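MarR-family transcriptional regulator (Bordetella bronchiseptica, PDB 6PCO) probably acts as a DNA-binding transcription factor that regulates biofilm formation, its DNA binding being controlled by 6-hydroxynicotinic acid. Local coordinates at residues 76-87 against 111-122. Numbering follows the deposited sequence.
Sequences DSKLTAAQFVVL and TVRGVIERLKAR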
# COMPACT_ATOMS: atom_id res chain seq x y z
N ASP A 76 10.78 -1.19 -18.21
CA ASP A 76 10.67 -2.62 -17.95
C ASP A 76 9.33 -2.91 -17.26
O ASP A 76 9.16 -2.65 -16.06
CB ASP A 76 11.82 -3.14 -17.08
CG ASP A 76 11.74 -4.63 -16.83
OD1 ASP A 76 10.65 -5.21 -16.99
OD2 ASP A 76 12.78 -5.22 -16.50
N SER A 77 8.40 -3.49 -18.02
CA SER A 77 7.02 -3.66 -17.59
C SER A 77 6.88 -4.89 -16.66
O SER A 77 5.87 -5.01 -15.98
CB SER A 77 6.11 -3.74 -18.79
OG SER A 77 6.32 -2.62 -19.65
N LYS A 78 7.90 -5.76 -16.62
CA LYS A 78 7.91 -6.96 -15.75
C LYS A 78 8.16 -6.56 -14.29
O LYS A 78 7.74 -7.27 -13.36
CB LYS A 78 8.98 -7.96 -16.19
CG LYS A 78 8.61 -8.85 -17.38
CD LYS A 78 9.80 -9.59 -17.95
CE LYS A 78 9.44 -10.91 -18.61
NZ LYS A 78 10.64 -11.60 -19.16
N LEU A 79 8.82 -5.40 -14.12
CA LEU A 79 9.34 -4.94 -12.84
C LEU A 79 8.24 -4.24 -12.04
O LEU A 79 7.64 -3.32 -12.52
CB LEU A 79 10.49 -3.97 -13.14
CG LEU A 79 11.46 -3.72 -12.00
CD1 LEU A 79 12.30 -4.96 -11.70
CD2 LEU A 79 12.36 -2.52 -12.31
N THR A 80 8.01 -4.69 -10.80
CA THR A 80 7.04 -4.05 -9.87
C THR A 80 7.76 -3.04 -8.98
O THR A 80 8.97 -3.09 -8.82
CB THR A 80 6.31 -5.09 -9.03
OG1 THR A 80 7.20 -5.69 -8.08
CG2 THR A 80 5.69 -6.18 -9.88
N ALA A 81 6.99 -2.10 -8.42
CA ALA A 81 7.45 -1.11 -7.43
C ALA A 81 8.20 -1.80 -6.28
O ALA A 81 9.29 -1.36 -5.89
CB ALA A 81 6.28 -0.31 -6.91
N ALA A 82 7.65 -2.91 -5.78
CA ALA A 82 8.29 -3.68 -4.70
C ALA A 82 9.61 -4.31 -5.21
O ALA A 82 10.64 -4.24 -4.56
CB ALA A 82 7.33 -4.72 -4.17
N GLN A 83 9.56 -4.91 -6.39
CA GLN A 83 10.75 -5.49 -6.98
C GLN A 83 11.86 -4.43 -7.06
O GLN A 83 13.04 -4.69 -6.72
CB GLN A 83 10.42 -6.02 -8.38
CG GLN A 83 9.93 -7.46 -8.40
CD GLN A 83 9.37 -7.82 -9.75
OE1 GLN A 83 10.02 -7.68 -10.78
NE2 GLN A 83 8.12 -8.27 -9.74
N PHE A 84 11.49 -3.23 -7.53
CA PHE A 84 12.48 -2.19 -7.80
C PHE A 84 13.15 -1.79 -6.48
O PHE A 84 14.37 -1.77 -6.35
CB PHE A 84 11.83 -1.01 -8.53
CG PHE A 84 12.73 0.19 -8.65
CD1 PHE A 84 13.82 0.17 -9.49
CD2 PHE A 84 12.52 1.32 -7.87
CE1 PHE A 84 14.66 1.27 -9.59
CE2 PHE A 84 13.36 2.41 -7.97
CZ PHE A 84 14.44 2.38 -8.82
N VAL A 85 12.32 -1.50 -5.48
CA VAL A 85 12.78 -1.11 -4.17
C VAL A 85 13.73 -2.17 -3.59
O VAL A 85 14.78 -1.83 -3.06
CB VAL A 85 11.57 -0.84 -3.25
CG1 VAL A 85 11.95 -0.86 -1.78
CG2 VAL A 85 10.93 0.48 -3.62
N VAL A 86 13.36 -3.46 -3.65
CA VAL A 86 14.23 -4.49 -3.14
C VAL A 86 15.59 -4.37 -3.83
O VAL A 86 16.61 -4.47 -3.18
CB VAL A 86 13.65 -5.90 -3.33
CG1 VAL A 86 14.70 -6.96 -3.05
CG2 VAL A 86 12.44 -6.14 -2.45
N LEU A 87 15.57 -4.16 -5.15
CA LEU A 87 16.81 -4.07 -5.93
C LEU A 87 17.65 -2.89 -5.43
O LEU A 87 18.84 -3.05 -5.24
CB LEU A 87 16.48 -3.96 -7.42
CG LEU A 87 16.02 -5.26 -8.09
CD1 LEU A 87 15.33 -4.95 -9.39
CD2 LEU A 87 17.18 -6.21 -8.33
N THR A 111 5.77 -10.45 0.87
CA THR A 111 6.07 -9.69 -0.33
C THR A 111 7.56 -9.86 -0.71
O THR A 111 7.88 -10.04 -1.90
CB THR A 111 5.68 -8.21 -0.17
OG1 THR A 111 4.33 -8.12 0.29
CG2 THR A 111 5.84 -7.41 -1.45
N VAL A 112 8.46 -9.82 0.29
CA VAL A 112 9.91 -9.92 0.01
C VAL A 112 10.23 -11.29 -0.62
O VAL A 112 10.87 -11.33 -1.64
CB VAL A 112 10.80 -9.64 1.24
CG1 VAL A 112 12.26 -9.96 0.98
CG2 VAL A 112 10.68 -8.20 1.71
N ARG A 113 9.78 -12.40 -0.01
CA ARG A 113 10.16 -13.74 -0.54
C ARG A 113 9.66 -13.85 -1.98
O ARG A 113 10.31 -14.47 -2.85
CB ARG A 113 9.63 -14.87 0.34
CG ARG A 113 8.11 -14.99 0.34
CD ARG A 113 7.53 -16.06 1.24
NE ARG A 113 6.07 -16.01 1.17
CZ ARG A 113 5.36 -16.26 0.06
NH1 ARG A 113 5.97 -16.67 -1.06
NH2 ARG A 113 4.06 -16.05 0.07
N GLY A 114 8.50 -13.25 -2.24
CA GLY A 114 7.90 -13.29 -3.54
C GLY A 114 8.74 -12.52 -4.54
O GLY A 114 9.05 -13.03 -5.61
N VAL A 115 9.13 -11.30 -4.16
CA VAL A 115 10.08 -10.50 -4.95
C VAL A 115 11.36 -11.30 -5.21
O VAL A 115 11.81 -11.41 -6.35
CB VAL A 115 10.42 -9.18 -4.27
CG1 VAL A 115 11.64 -8.56 -4.92
CG2 VAL A 115 9.23 -8.21 -4.27
N ILE A 116 11.95 -11.86 -4.17
CA ILE A 116 13.23 -12.48 -4.35
C ILE A 116 13.09 -13.61 -5.36
O ILE A 116 13.93 -13.74 -6.25
CB ILE A 116 13.84 -12.93 -3.01
CG1 ILE A 116 14.25 -11.71 -2.18
CG2 ILE A 116 15.02 -13.86 -3.24
CD1 ILE A 116 14.77 -12.06 -0.84
N GLU A 117 12.02 -14.41 -5.21
CA GLU A 117 11.78 -15.58 -6.05
C GLU A 117 11.66 -15.12 -7.51
O GLU A 117 12.33 -15.66 -8.40
CB GLU A 117 10.55 -16.35 -5.54
CG GLU A 117 10.86 -17.33 -4.40
CD GLU A 117 9.67 -17.74 -3.53
OE1 GLU A 117 8.53 -17.79 -4.06
OE2 GLU A 117 9.87 -17.98 -2.32
N ARG A 118 10.87 -14.06 -7.76
CA ARG A 118 10.72 -13.49 -9.11
C ARG A 118 12.08 -12.99 -9.64
O ARG A 118 12.47 -13.33 -10.75
CB ARG A 118 9.64 -12.40 -9.12
CG ARG A 118 8.22 -12.91 -8.97
CD ARG A 118 7.18 -11.81 -9.01
NE ARG A 118 5.80 -12.25 -8.84
CZ ARG A 118 4.73 -11.47 -9.03
NH1 ARG A 118 4.89 -10.19 -9.31
NH2 ARG A 118 3.52 -11.98 -8.96
N LEU A 119 12.82 -12.20 -8.84
CA LEU A 119 14.12 -11.66 -9.28
C LEU A 119 15.15 -12.80 -9.47
O LEU A 119 15.93 -12.75 -10.42
CB LEU A 119 14.61 -10.59 -8.29
CG LEU A 119 13.73 -9.34 -8.16
CD1 LEU A 119 14.24 -8.42 -7.07
CD2 LEU A 119 13.61 -8.56 -9.47
N LYS A 120 15.13 -13.83 -8.62
CA LYS A 120 15.97 -15.04 -8.84
C LYS A 120 15.74 -15.59 -10.26
O LYS A 120 16.67 -15.93 -10.97
CB LYS A 120 15.73 -16.11 -7.77
N ALA A 121 14.48 -15.64 -10.70
CA ALA A 121 14.12 -16.23 -12.00
C ALA A 121 14.75 -15.43 -13.15
O ALA A 121 15.33 -15.99 -14.05
CB ALA A 121 12.61 -16.33 -12.13
N ARG A 122 14.67 -14.10 -13.10
CA ARG A 122 15.22 -13.27 -14.16
C ARG A 122 16.74 -13.10 -13.98
O ARG A 122 17.34 -12.29 -14.66
CB ARG A 122 14.51 -11.91 -14.17
CG ARG A 122 13.02 -11.98 -14.46
CD ARG A 122 12.33 -10.61 -14.49
NE ARG A 122 12.93 -9.74 -15.50
CZ ARG A 122 12.83 -8.42 -15.54
NH1 ARG A 122 11.97 -7.78 -14.78
NH2 ARG A 122 13.61 -7.75 -16.36
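Asp76 OD2 takes two N-H groups of Arg122, forming a salt bridge: NH2 donates at 2.7 Å with an N-H...O angle of 157°, and the bond from NH1 is weak. The NH2 hydrogen meets the syn lone pair of OD2, and the oxygen sits at the guanidinium edge, in its plane. Both bonds end on OD2 and the carboxylate and guanidinium planes are turned 57° apart, so the pairing is through one oxygen and not the flat two-oxygen form. Asp76 OD1 accepts from Lys78 N at 2.8 Å in an Asx turn and more weakly from Leu79 N, so the loop's own amides hold the carboxylate for the arginine. A bend at chi3 turns the Arg122 guanidinium, just past the end of its helix, toward this loop, where Lys78 CD lies over one face, offset toward the rim. Thr80 then N-caps helix 81-93, OG1 accepting from Gln83 N.

Beyond the loop, helix 81-93 packs against helix 109-121, the probable DNA-recognition helix of the MarR winged helix-turn-helix, ahead of the two-stranded wing. The axes of the segments 81-87 and 111-121 cross at -82° and approach to 9.6 Å. Val115 sits at the crossing, where its CA is the nearest to that of Gln83; Val115 CG1 meets Val86 CG2 tip to tip at 3.5 Å, while Val115 CG2 lies 4.0 Å from Ala82 CB. One turn on, Leu119 CD1 meets Leu87 CG at 3.8 Å, and its CD2 lies against Gln83 CG and OE1 and also near Leu87 CD1. With CG anti to its carbonyl carbon and an extended chain, Gln83 runs out between Leu119 and Arg118; Gln83 NE2 stands 3.7 Å from Arg118 CD, the amide almost perpendicular to the guanidinium. Leu87 also touches Val149 of helix 143-164, and Leu119 touches Leu125 of the wing strand 125-129.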